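Local coordinates for protein integral membrane indolylacetylinositol arabinosyltransferase EmbB (Mycolicibacterium smegmatis MC2 155, PDB 7BVC) that probably transfers arabinose units to build the arabinan of mycobacterial cell-wall arabinogalactan, and binds the drug ethambutol, at residues Pro538-Met543 with Pro556-Met561; Thr101-Gly106 with Thr1053-Thr1058; Asp884-Thr889 with Ala929-Ala934; Ser283-Tyr288 with Met970-Gly975. One frame throughout, in Å; residues are numbered along the deposited sequence.

Interaction 1. Residues Pro538-Met543 with Pro556-Met561; sequences PSLFMM and PAWRLM
Two membrane helices, 527-545 and 554-570, form a helical hairpin, and this contact lies near its turn. L540 and M543 of one helix meet W558 and M561 of the other. The two short segments run roughly antiparallel at 139°, with axes 11.5 Å apart, so side chains rather than backbones fill the interface. M543 points toward the other helix. Its chain is bent at both chi2 (-74°) and chi3 (-88°), which swings the terminal methyl over the indole of W558. There M543 CE makes a CH-pi contact, 4.2 Å from the centroid of the five-membered ring of W558. The same methyl also meets A557, with M543 CE 3.8 Å from A557 CB. The end of M561 slants across the stem of M543: M561 CE lies 3.6 Å from M543 CG. The sulfur of M561 faces L540, with M561 SD 3.9 Å from L540 CA. L540 crosses the indole at about a right angle, and its branch CD1 comes to 3.6 Å from W558 CZ3. The hydroxyl of S539 bonds back to the carbonyls of C535 and L536 in its own helix. A bound cardiolipin touches both L540 and W558, so the lipid site borders the hairpin. No hydrogen bond crosses between the segments. The contact is held by apolar and methyl-aromatic packing, with two methionine side chains spanning the distance between the helix axes in a setting of membrane lipid.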
loop_
_atom_site.group_PDB
_atom_site.type_symbol
_atom_site.label_atom_id
_atom_site.label_comp_id
_atom_site.label_asym_id
_atom_site.label_seq_id
_atom_site.Cartn_x
_atom_site.Cartn_y
_atom_site.Cartn_z
ATOM N N PRO B 538 -6.321 0.574 -28.556
ATOM C CA PRO B 538 -7.186 0.872 -29.712
ATOM C C PRO B 538 -6.586 0.437 -31.035
ATOM O O PRO B 538 -7.324 0.037 -31.942
ATOM C CB PRO B 538 -7.368 2.394 -29.645
ATOM C CG PRO B 538 -6.354 2.881 -28.708
ATOM C CD PRO B 538 -6.090 1.782 -27.746
ATOM N N SER B 539 -5.260 0.500 -31.177
ATOM C CA SER B 539 -4.636 0.011 -32.400
ATOM C C SER B 539 -4.831 -1.491 -32.560
ATOM O O SER B 539 -5.031 -1.971 -33.679
ATOM C CB SER B 539 -3.151 0.364 -32.411
ATOM O OG SER B 539 -2.468 -0.311 -31.370
ATOM N N LEU B 540 -4.796 -2.241 -31.457
ATOM C CA LEU B 540 -5.095 -3.668 -31.518
ATOM C C LEU B 540 -6.533 -3.909 -31.953
ATOM O O LEU B 540 -6.801 -4.729 -32.842
ATOM C CB LEU B 540 -4.838 -4.316 -30.160
ATOM C CG LEU B 540 -5.156 -5.808 -30.070
ATOM C CD1 LEU B 540 -4.257 -6.609 -30.996
ATOM C CD2 LEU B 540 -5.032 -6.295 -28.638
ATOM N N PHE B 541 -7.480 -3.208 -31.324
ATOM C CA PHE B 541 -8.879 -3.393 -31.687
ATOM C C PHE B 541 -9.176 -2.945 -33.112
ATOM O O PHE B 541 -10.135 -3.434 -33.716
ATOM C CB PHE B 541 -9.784 -2.653 -30.704
ATOM C CG PHE B 541 -9.945 -3.356 -29.391
ATOM C CD1 PHE B 541 -10.158 -4.723 -29.347
ATOM C CD2 PHE B 541 -9.881 -2.656 -28.200
ATOM C CE1 PHE B 541 -10.305 -5.377 -28.143
ATOM C CE2 PHE B 541 -10.028 -3.305 -26.992
ATOM C CZ PHE B 541 -10.241 -4.667 -26.964
ATOM N N MET B 542 -8.376 -2.030 -33.662
ATOM C CA MET B 542 -8.575 -1.609 -35.044
ATOM C C MET B 542 -7.920 -2.565 -36.031
ATOM O O MET B 542 -8.460 -2.790 -37.119
ATOM C CB MET B 542 -8.037 -0.193 -35.242
ATOM C CG MET B 542 -8.310 0.375 -36.617
ATOM S SD MET B 542 -8.383 2.171 -36.623
ATOM C CE MET B 542 -9.211 2.448 -38.183
ATOM N N MET B 543 -6.768 -3.136 -35.676
ATOM C CA MET B 543 -6.145 -4.148 -36.519
ATOM C C MET B 543 -6.925 -5.453 -36.515
ATOM O O MET B 543 -6.785 -6.245 -37.451
ATOM C CB MET B 543 -4.708 -4.405 -36.065
ATOM C CG MET B 543 -3.734 -3.297 -36.416
ATOM S SD MET B 543 -3.320 -3.269 -38.167
ATOM C CE MET B 543 -1.940 -4.404 -38.206
ATOM N N PRO B 556 5.240 -6.921 -39.719
ATOM C CA PRO B 556 5.975 -6.023 -38.815
ATOM C C PRO B 556 5.083 -5.244 -37.867
ATOM O O PRO B 556 5.560 -4.816 -36.810
ATOM C CB PRO B 556 6.717 -5.086 -39.776
ATOM C CG PRO B 556 6.836 -5.856 -41.035
ATOM C CD PRO B 556 5.606 -6.701 -41.129
ATOM N N ALA B 557 3.810 -5.040 -38.206
ATOM C CA ALA B 557 2.912 -4.327 -37.307
ATOM C C ALA B 557 2.362 -5.234 -36.217
ATOM O O ALA B 557 2.098 -4.766 -35.105
ATOM C CB ALA B 557 1.763 -3.698 -38.092
ATOM N N TRP B 558 2.183 -6.521 -36.511
ATOM C CA TRP B 558 1.726 -7.455 -35.488
ATOM C C TRP B 558 2.860 -7.884 -34.568
ATOM O O TRP B 558 2.627 -8.119 -33.377
ATOM C CB TRP B 558 1.089 -8.683 -36.138
ATOM C CG TRP B 558 -0.335 -8.485 -36.559
ATOM C CD1 TRP B 558 -0.797 -8.310 -37.829
ATOM C CD2 TRP B 558 -1.486 -8.446 -35.707
ATOM N NE1 TRP B 558 -2.160 -8.163 -37.822
ATOM C CE2 TRP B 558 -2.609 -8.242 -36.531
ATOM C CE3 TRP B 558 -1.676 -8.560 -34.329
ATOM C CZ2 TRP B 558 -3.899 -8.153 -36.023
ATOM C CZ3 TRP B 558 -2.957 -8.471 -33.826
ATOM C CH2 TRP B 558 -4.053 -8.269 -34.669
ATOM N N ARG B 559 4.084 -7.987 -35.096
ATOM C CA ARG B 559 5.211 -8.381 -34.257
ATOM C C ARG B 559 5.496 -7.351 -33.174
ATOM O O ARG B 559 5.907 -7.714 -32.068
ATOM C CB ARG B 559 6.454 -8.607 -35.115
ATOM C CG ARG B 559 6.430 -9.901 -35.905
ATOM C CD ARG B 559 7.607 -9.991 -36.856
ATOM N NE ARG B 559 7.219 -10.552 -38.145
ATOM C CZ ARG B 559 7.770 -10.210 -39.303
ATOM N NH1 ARG B 559 8.738 -9.304 -39.337
ATOM N NH2 ARG B 559 7.353 -10.771 -40.429
ATOM N N LEU B 560 5.266 -6.069 -33.458
ATOM C CA LEU B 560 5.514 -5.031 -32.461
ATOM C C LEU B 560 4.535 -5.142 -31.296
ATOM O O LEU B 560 4.931 -5.066 -30.125
ATOM C CB LEU B 560 5.427 -3.656 -33.118
ATOM C CG LEU B 560 5.797 -2.451 -32.257
ATOM C CD1 LEU B 560 7.290 -2.436 -31.985
ATOM C CD2 LEU B 560 5.358 -1.169 -32.939
ATOM N N MET B 561 3.249 -5.321 -31.600
ATOM C CA MET B 561 2.263 -5.522 -30.543
ATOM C C MET B 561 2.544 -6.804 -29.773
ATOM O O MET B 561 2.379 -6.852 -28.547
ATOM C CB MET B 561 0.856 -5.544 -31.136
ATOM C CG MET B 561 0.461 -4.253 -31.829
ATOM S SD MET B 561 -1.280 -4.205 -32.283
ATOM C CE MET B 561 -1.166 -4.357 -34.061
#

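Interaction 2. Residues Thr101-Gly106 with Thr1053-Thr1058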
loop_
_atom_site.group_PDB
_atom_site.type_symbol
_atom_site.label_atom_id
_atom_site.label_comp_id
_atom_site.label_asym_id
_atom_site.label_seq_id
_atom_site.Cartn_x
_atom_site.Cartn_y
_atom_site.Cartn_z
ATOM N N THR B 101 34.284 -9.858 21.720
ATOM C CA THR B 101 34.278 -9.480 20.314
ATOM C C THR B 101 33.436 -8.231 20.075
ATOM O O THR B 101 32.948 -8.002 18.967
ATOM C CB THR B 101 33.785 -10.637 19.448
ATOM O OG1 THR B 101 32.357 -10.713 19.512
ATOM C CG2 THR B 101 34.373 -11.948 19.941
ATOM N N ALA B 102 33.268 -7.418 21.117
ATOM C CA ALA B 102 32.574 -6.139 21.091
ATOM C C ALA B 102 32.790 -5.457 22.436
ATOM O O ALA B 102 32.953 -6.143 23.453
ATOM C CB ALA B 102 31.082 -6.317 20.810
ATOM N N PRO B 103 32.806 -4.125 22.492
ATOM C CA PRO B 103 32.982 -3.455 23.785
ATOM C C PRO B 103 31.797 -3.727 24.696
ATOM O O PRO B 103 30.643 -3.705 24.265
ATOM C CB PRO B 103 33.077 -1.971 23.410
ATOM C CG PRO B 103 33.312 -1.943 21.933
ATOM C CD PRO B 103 32.650 -3.162 21.392
ATOM N N ALA B 104 32.097 -3.989 25.972
ATOM C CA ALA B 104 31.062 -4.371 26.927
ATOM C C ALA B 104 29.947 -3.343 27.032
ATOM O O ALA B 104 28.821 -3.702 27.388
ATOM C CB ALA B 104 31.678 -4.600 28.307
ATOM N N GLU B 105 30.228 -2.078 26.724
ATOM C CA GLU B 105 29.239 -1.013 26.816
ATOM C C GLU B 105 28.709 -0.589 25.453
ATOM O O GLU B 105 28.019 0.430 25.356
ATOM C CB GLU B 105 29.829 0.191 27.554
ATOM C CG GLU B 105 31.082 0.761 26.917
ATOM C CD GLU B 105 32.349 0.058 27.368
ATOM O OE1 GLU B 105 32.244 -0.948 28.101
ATOM O OE2 GLU B 105 33.447 0.511 26.991
ATOM N N GLY B 106 29.017 -1.342 24.400
ATOM C CA GLY B 106 28.423 -1.077 23.108
ATOM C C GLY B 106 26.949 -1.434 23.077
ATOM O O GLY B 106 26.422 -2.116 23.955
ATOM N N THR B 1053 34.506 6.823 19.007
ATOM C CA THR B 1053 34.817 5.464 19.419
ATOM C C THR B 1053 34.367 5.218 20.853
ATOM O O THR B 1053 34.338 6.126 21.688
ATOM C CB THR B 1053 36.315 5.199 19.296
ATOM O OG1 THR B 1053 37.035 6.127 20.118
ATOM C CG2 THR B 1053 36.766 5.357 17.855
ATOM N N VAL B 1054 34.009 3.969 21.131
ATOM C CA VAL B 1054 33.660 3.564 22.487
ATOM C C VAL B 1054 34.906 3.254 23.305
ATOM O O VAL B 1054 35.005 3.643 24.469
ATOM C CB VAL B 1054 32.701 2.360 22.440
ATOM C CG1 VAL B 1054 32.123 2.097 23.809
ATOM C CG2 VAL B 1054 31.597 2.608 21.433
ATOM N N VAL B 1055 35.863 2.549 22.706
ATOM C CA VAL B 1055 37.168 2.304 23.303
ATOM C C VAL B 1055 38.220 2.493 22.220
ATOM O O VAL B 1055 37.936 2.364 21.025
ATOM C CB VAL B 1055 37.269 0.896 23.925
ATOM C CG1 VAL B 1055 36.444 0.819 25.197
ATOM C CG2 VAL B 1055 36.805 -0.149 22.932
ATOM N N GLU B 1056 39.443 2.801 22.641
ATOM C CA GLU B 1056 40.511 3.120 21.701
ATOM C C GLU B 1056 41.196 1.831 21.258
ATOM O O GLU B 1056 41.782 1.121 22.082
ATOM C CB GLU B 1056 41.508 4.081 22.344
ATOM C CG GLU B 1056 42.436 4.785 21.367
ATOM C CD GLU B 1056 43.641 3.952 20.992
ATOM O OE1 GLU B 1056 44.045 3.092 21.802
ATOM O OE2 GLU B 1056 44.189 4.166 19.891
ATOM N N ALA B 1057 41.128 1.531 19.963
ATOM C CA ALA B 1057 41.656 0.278 19.447
ATOM C C ALA B 1057 42.249 0.499 18.064
ATOM O O ALA B 1057 41.749 1.310 17.281
ATOM C CB ALA B 1057 40.569 -0.798 19.394
ATOM N N THR B 1058 43.318 -0.238 17.768
ATOM C CA THR B 1058 44.013 -0.145 16.493
ATOM C C THR B 1058 43.783 -1.405 15.662
ATOM O O THR B 1058 43.525 -2.477 16.215
ATOM C CB THR B 1058 45.520 0.066 16.697
ATOM O OG1 THR B 1058 46.079 -1.067 17.373
ATOM C CG2 THR B 1058 45.779 1.325 17.509
#
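P103 and E105 of the 101-106 loop pack against V1054 and V1055 of the 1053-1058 loop, and the interaction is mainly apolar. The proline ring meets the two valines with CB and CG. P103 CG lies 4.1 Å from V1055 CG2, and P103 CB lies 4.2 Å from V1054 CG1. These are loose van der Waals distances. The second group of contacts comes from the stem and head of E105. Its chain is bent at chi2 (-86°), which folds the carboxylate back over the valines instead of extending it straight outward. E105 and V1054 run past each other in opposite directions, with E105 CG 3.5 Å from V1054 CG1. At the head, E105 OE2 comes to 3.5 Å from V1055 CG1. This last approach is of a carboxylate oxygen to a methyl and is not a polar bond. Within the 101-106 loop, G106 N donates to P103 O at 2.9 Å and closes a type I beta turn from P103 to G106. That turn presents P103 and E105 together. No hydrogen bond passes between the two segments. Nearby, V1055 also touches F193, and T1058 shares a backbone hydrogen bond with T68. The arrangement is a small loop-to-loop interface between domains: a turn of the concanavalin-like domain rests on a loop following strand 1047-1053 of the C-terminal domain.

Interaction 3. Residues Asp884-Thr889 with Ala929-Ala934; sequences DLEYAT and AVRVVA
L885 and V930 form the apolar centre of this antiparallel strand pair. The leucine crosses the valine obliquely, and L885 CD1 lies 3.5 Å from V930 CG1. Its CG sits anti to the backbone N (chi1 -160°), which carries the branched end across to the partner strand. V932 adds a looser contact to the same branch on this face of the sheet. Y887 also starts from this face, but its ring leads away from strand 929-934. Between the strands, the main chains alternate hydrogen-bonded and non-hydrogen-bonded pairs. E886 and R931 form a hydrogen-bonded pair: E886 N donates to R931 O at 2.9 Å, and R931 N returns a bond to E886 O at 2.9 Å. A888 N reaches A929 O at 2.9 Å. At the other end D884 N donates to V933 O at 2.9 Å, while the return bond is weak. On the opposite face lies the polar edge. The side chains of E886 and R931 run side by side, and a salt bridge joins E886 OE1 to R931 NH1 at 3.2 Å. The guanidinium meets this oxygen from above the carboxylate plane, 47° out of it, and the two planes differ by 32°. E886 OE2 has a second partner, R901, so two arginines grip one carboxylate. The pair makes up the middle of a four-stranded antiparallel sheet in the C-terminal domain. Strand 837-845 flanks 929-936, and strand 897-898 flanks 882-889. L885 and V932 pack against strand 860-866 of a second sheet, while W843 touches A888, A929 and R931.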
loop_
_atom_site.group_PDB
_atom_site.type_symbol
_atom_site.label_atom_id
_atom_site.label_comp_id
_atom_site.label_asym_id
_atom_site.label_seq_id
_atom_site.Cartn_x
_atom_site.Cartn_y
_atom_site.Cartn_z
ATOM N N ASP B 884 9.458 34.361 18.176
ATOM C CA ASP B 884 9.907 35.307 17.165
ATOM C C ASP B 884 11.170 36.025 17.617
ATOM O O ASP B 884 11.779 35.649 18.623
ATOM C CB ASP B 884 8.802 36.316 16.843
ATOM C CG ASP B 884 7.749 35.746 15.915
ATOM O OD1 ASP B 884 7.964 34.643 15.376
ATOM O OD2 ASP B 884 6.703 36.402 15.722
ATOM N N LEU B 885 11.574 37.055 16.879
ATOM C CA LEU B 885 12.838 37.734 17.147
ATOM C C LEU B 885 12.637 39.225 16.930
ATOM O O LEU B 885 12.441 39.663 15.794
ATOM C CB LEU B 885 13.940 37.201 16.240
ATOM C CG LEU B 885 15.362 37.455 16.723
ATOM C CD1 LEU B 885 15.761 36.375 17.706
ATOM C CD2 LEU B 885 16.332 37.517 15.557
ATOM N N GLU B 886 12.694 40.000 18.007
ATOM C CA GLU B 886 12.575 41.447 17.910
ATOM C C GLU B 886 13.956 42.081 17.845
ATOM O O GLU B 886 14.869 41.685 18.574
ATOM C CB GLU B 886 11.798 42.005 19.102
ATOM C CG GLU B 886 10.296 42.016 18.908
ATOM C CD GLU B 886 9.635 43.192 19.590
ATOM O OE1 GLU B 886 10.334 43.926 20.318
ATOM O OE2 GLU B 886 8.418 43.386 19.397
ATOM N N TYR B 887 14.108 43.067 16.965
ATOM C CA TYR B 887 15.356 43.800 16.823
ATOM C C TYR B 887 15.119 45.275 17.104
ATOM O O TYR B 887 14.096 45.838 16.706
ATOM C CB TYR B 887 15.965 43.612 15.430
ATOM C CG TYR B 887 15.026 43.870 14.275
ATOM C CD1 TYR B 887 14.857 45.147 13.762
ATOM C CD2 TYR B 887 14.326 42.829 13.682
ATOM C CE1 TYR B 887 14.011 45.383 12.700
ATOM C CE2 TYR B 887 13.475 43.055 12.620
ATOM C CZ TYR B 887 13.321 44.334 12.134
ATOM O OH TYR B 887 12.473 44.564 11.075
ATOM N N ALA B 888 16.069 45.892 17.795
ATOM C CA ALA B 888 15.947 47.260 18.272
ATOM C C ALA B 888 16.867 48.185 17.484
ATOM O O ALA B 888 17.665 47.751 16.651
ATOM C CB ALA B 888 16.254 47.333 19.770
ATOM N N THR B 889 16.740 49.485 17.757
ATOM C CA THR B 889 17.582 50.509 17.153
ATOM C C THR B 889 18.075 51.443 18.252
ATOM O O THR B 889 17.695 51.317 19.420
ATOM C CB THR B 889 16.835 51.304 16.072
ATOM O OG1 THR B 889 16.012 52.299 16.695
ATOM C CG2 THR B 889 15.964 50.392 15.221
ATOM N N ALA B 929 20.239 45.556 18.796
ATOM C CA ALA B 929 20.123 44.426 19.700
ATOM C C ALA B 929 18.949 43.559 19.277
ATOM O O ALA B 929 18.131 43.940 18.438
ATOM C CB ALA B 929 19.963 44.881 21.151
ATOM N N VAL B 930 18.861 42.393 19.912
ATOM C CA VAL B 930 17.941 41.332 19.521
ATOM C C VAL B 930 17.419 40.665 20.786
ATOM O O VAL B 930 18.156 40.496 21.761
ATOM C CB VAL B 930 18.651 40.325 18.588
ATOM C CG1 VAL B 930 17.954 38.991 18.590
ATOM C CG2 VAL B 930 18.724 40.874 17.171
ATOM N N ARG B 931 16.137 40.299 20.777
ATOM C CA ARG B 931 15.552 39.579 21.901
ATOM C C ARG B 931 14.507 38.600 21.386
ATOM O O ARG B 931 14.015 38.712 20.261
ATOM C CB ARG B 931 14.928 40.525 22.930
ATOM C CG ARG B 931 13.662 41.219 22.469
ATOM C CD ARG B 931 13.131 42.128 23.561
ATOM N NE ARG B 931 11.907 42.811 23.163
ATOM C CZ ARG B 931 11.254 43.676 23.931
ATOM N NH1 ARG B 931 10.147 44.255 23.488
ATOM N NH2 ARG B 931 11.713 43.966 25.140
ATOM N N VAL B 932 14.170 37.635 22.237
ATOM C CA VAL B 932 13.250 36.556 21.897
ATOM C C VAL B 932 11.899 36.842 22.530
ATOM O O VAL B 932 11.814 37.107 23.734
ATOM C CB VAL B 932 13.792 35.196 22.367
ATOM C CG1 VAL B 932 12.908 34.067 21.860
ATOM C CG2 VAL B 932 15.227 35.009 21.912
ATOM N N VAL B 933 10.842 36.780 21.724
ATOM C CA VAL B 933 9.471 36.911 22.202
ATOM C C VAL B 933 8.765 35.584 21.943
ATOM O O VAL B 933 8.540 35.201 20.788
ATOM C CB VAL B 933 8.733 38.090 21.546
ATOM C CG1 VAL B 933 9.255 39.402 22.099
ATOM C CG2 VAL B 933 8.908 38.076 20.039
ATOM N N ALA B 934 8.442 34.870 23.016
ATOM C CA ALA B 934 7.791 33.573 22.930
ATOM C C ALA B 934 6.428 33.643 23.599
ATOM O O ALA B 934 6.239 34.366 24.580
ATOM C CB ALA B 934 8.636 32.476 23.582
#

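Interaction 4. Residues Ser283-Tyr288 with Met970-Gly975; sequences SSDDGY and MDWAVG. With 95E (Ethambutol), chain I.
The ethambutol pocket is lined here by D285 and Y288 from one segment and W972 from the other. Y288 and W972 make an offset edge-to-face pair, with the edge of the tyrosine turned to the face of the indole. The ring planes stand at 67°, and the centroid of the Y288 ring is 5.7 Å from that of the five-membered ring of W972. D285 approaches the six-membered ring of the indole at a slant, its carboxylate plane 62° from the ring plane, with D285 OD1 3.3 Å from W972 CZ3. Ethambutol lies against all three residues. Its ethyl carbon C13 sits over a face of the indole, 3.5 Å from W972 CH2. Its amine N6 lies over one face of the Y288 ring, offset toward the rim, and ethambutol C2 is 3.5 Å from Y288 CE2. The carboxylate of D285 lies beside the N9 half of the drug, and D285 OD2 forms a salt bridge to R389. The hydroxyl of Y288 bonds to N304. The backbones come close at two glycines, G287 and G975. W972 also meets W1012 edge-to-face, and both belong to the pocket. Helix 287-294 meets the loop after strand 968-970 here, where the membrane and C-terminal domains join around the drug.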
loop_
_atom_site.group_PDB
_atom_site.type_symbol
_atom_site.label_atom_id
_atom_site.label_comp_id
_atom_site.label_asym_id
_atom_site.label_seq_id
_atom_site.Cartn_x
_atom_site.Cartn_y
_atom_site.Cartn_z
ATOM N N SER B 283 18.235 9.456 -11.814
ATOM C CA SER B 283 17.471 8.360 -11.235
ATOM C C SER B 283 17.623 8.389 -9.715
ATOM O O SER B 283 18.231 9.297 -9.143
ATOM C CB SER B 283 17.920 7.028 -11.829
ATOM O OG SER B 283 17.626 6.959 -13.214
ATOM N N SER B 284 17.069 7.384 -9.042
ATOM C CA SER B 284 17.192 7.270 -7.596
ATOM C C SER B 284 18.361 6.401 -7.158
ATOM O O SER B 284 18.981 6.690 -6.131
ATOM C CB SER B 284 15.899 6.708 -6.997
ATOM O OG SER B 284 15.672 5.379 -7.429
ATOM N N ASP B 285 18.678 5.348 -7.905
ATOM C CA ASP B 285 19.779 4.451 -7.563
ATOM C C ASP B 285 21.044 4.814 -8.341
ATOM O O ASP B 285 21.602 4.010 -9.084
ATOM C CB ASP B 285 19.371 3.004 -7.815
ATOM C CG ASP B 285 18.300 2.534 -6.861
ATOM O OD1 ASP B 285 18.255 3.039 -5.722
ATOM O OD2 ASP B 285 17.500 1.663 -7.248
ATOM N N ASP B 286 21.493 6.052 -8.163
ATOM C CA ASP B 286 22.765 6.496 -8.717
ATOM C C ASP B 286 23.897 6.422 -7.707
ATOM O O ASP B 286 24.979 5.925 -8.028
ATOM C CB ASP B 286 22.652 7.930 -9.238
ATOM C CG ASP B 286 21.668 8.062 -10.372
ATOM O OD1 ASP B 286 20.910 7.102 -10.616
ATOM O OD2 ASP B 286 21.661 9.123 -11.025
ATOM N N GLY B 287 23.666 6.912 -6.489
ATOM C CA GLY B 287 24.666 6.765 -5.448
ATOM C C GLY B 287 24.913 5.315 -5.092
ATOM O O GLY B 287 26.045 4.920 -4.807
ATOM N N TYR B 288 23.852 4.506 -5.174
ATOM C CA TYR B 288 23.940 3.053 -4.867
ATOM C C TYR B 288 24.941 2.378 -5.816
ATOM O O TYR B 288 25.809 1.626 -5.328
ATOM C CB TYR B 288 22.558 2.401 -4.964
ATOM C CG TYR B 288 22.438 1.069 -4.267
ATOM C CD1 TYR B 288 21.833 0.963 -3.025
ATOM C CD2 TYR B 288 22.928 -0.088 -4.848
ATOM C CE1 TYR B 288 21.719 -0.256 -2.377
ATOM C CE2 TYR B 288 22.823 -1.316 -4.214
ATOM C CZ TYR B 288 22.216 -1.400 -2.975
ATOM O OH TYR B 288 22.108 -2.606 -2.345
ATOM N N MET B 970 28.428 6.888 3.461
ATOM C CA MET B 970 27.382 7.591 2.734
ATOM C C MET B 970 26.215 6.643 2.510
ATOM O O MET B 970 26.416 5.502 2.085
ATOM C CB MET B 970 27.903 8.113 1.396
ATOM C CG MET B 970 28.703 9.396 1.499
ATOM S SD MET B 970 29.440 9.879 -0.071
ATOM C CE MET B 970 31.009 9.031 0.017
ATOM N N ASP B 971 25.001 7.106 2.801
ATOM C CA ASP B 971 23.836 6.290 2.511
ATOM C C ASP B 971 23.713 6.080 1.002
ATOM O O ASP B 971 24.323 6.785 0.197
ATOM C CB ASP B 971 22.575 6.939 3.077
ATOM C CG ASP B 971 22.442 6.741 4.575
ATOM O OD1 ASP B 971 23.469 6.481 5.235
ATOM O OD2 ASP B 971 21.312 6.842 5.094
ATOM N N TRP B 972 22.909 5.091 0.618
ATOM C CA TRP B 972 22.827 4.715 -0.788
ATOM C C TRP B 972 22.124 5.756 -1.646
ATOM O O TRP B 972 22.050 5.577 -2.865
ATOM C CB TRP B 972 22.134 3.358 -0.939
ATOM C CG TRP B 972 20.730 3.306 -0.435
ATOM C CD1 TRP B 972 20.314 2.832 0.773
ATOM C CD2 TRP B 972 19.546 3.711 -1.133
ATOM N NE1 TRP B 972 18.950 2.930 0.877
ATOM C CE2 TRP B 972 18.455 3.467 -0.281
ATOM C CE3 TRP B 972 19.306 4.263 -2.395
ATOM C CZ2 TRP B 972 17.145 3.757 -0.646
ATOM C CZ3 TRP B 972 18.006 4.550 -2.755
ATOM C CH2 TRP B 972 16.942 4.297 -1.885
ATOM N N ALA B 973 21.616 6.834 -1.053
ATOM C CA ALA B 973 21.019 7.919 -1.815
ATOM C C ALA B 973 22.000 9.038 -2.127
ATOM O O ALA B 973 21.960 9.591 -3.230
ATOM C CB ALA B 973 19.819 8.500 -1.060
ATOM N N VAL B 974 22.878 9.383 -1.188
ATOM C CA VAL B 974 23.835 10.467 -1.381
ATOM C C VAL B 974 25.140 9.943 -1.977
ATOM O O VAL B 974 26.128 9.728 -1.266
ATOM C CB VAL B 974 24.061 11.206 -0.049
ATOM C CG1 VAL B 974 22.783 11.862 0.383
ATOM C CG2 VAL B 974 24.464 10.240 1.051
ATOM N N GLY B 975 25.172 9.757 -3.293
ATOM C CA GLY B 975 26.403 9.325 -3.924
ATOM C C GLY B 975 26.891 10.222 -5.040
ATOM O O GLY B 975 28.100 10.363 -5.247
HETATM C C2 95E I . 20.830 -3.486 -6.155
HETATM O O12 95E I . 14.380 1.794 -4.726
HETATM C C11 95E I . 15.471 1.019 -5.140
HETATM C C10 95E I . 15.942 0.156 -3.976
HETATM C C13 95E I . 15.979 0.983 -2.701
HETATM C C14 95E I . 14.859 0.630 -1.735
HETATM N N9 95E I . 17.285 -0.315 -4.242
HETATM C C8 95E I . 17.290 -1.087 -5.468
HETATM C C7 95E I . 18.501 -2.009 -5.524
HETATM N N6 95E I . 19.414 -1.536 -6.547
HETATM C C3 95E I . 20.092 -2.646 -7.184
HETATM O O1 95E I . 21.723 -4.310 -6.844
HETATM C C4 95E I . 21.102 -2.099 -8.187
HETATM C C5 95E I . 20.464 -1.157 -9.210
#

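In the fold
Interaction 4 lies most centrally, about 4 Å from the centre of the chain, and supplies three residues of the ethambutol pocket. It joins the membrane and C-terminal domains. Interaction 1 is about 40 Å away, centre to centre, in the membrane part, beside bound cardiolipin. Interaction 2 is about 30 Å from interaction 4 between centres, and it joins the concanavalin-like domain to the same C-terminal domain. Interaction 3 lies wholly within that domain, about 42 Å from interaction 4 between centres. Interactions 1 and 3 are the farthest apart, at about 71 Å between centres. None of the four touches another. Interactions 2 and 4 bring together segments distant in sequence.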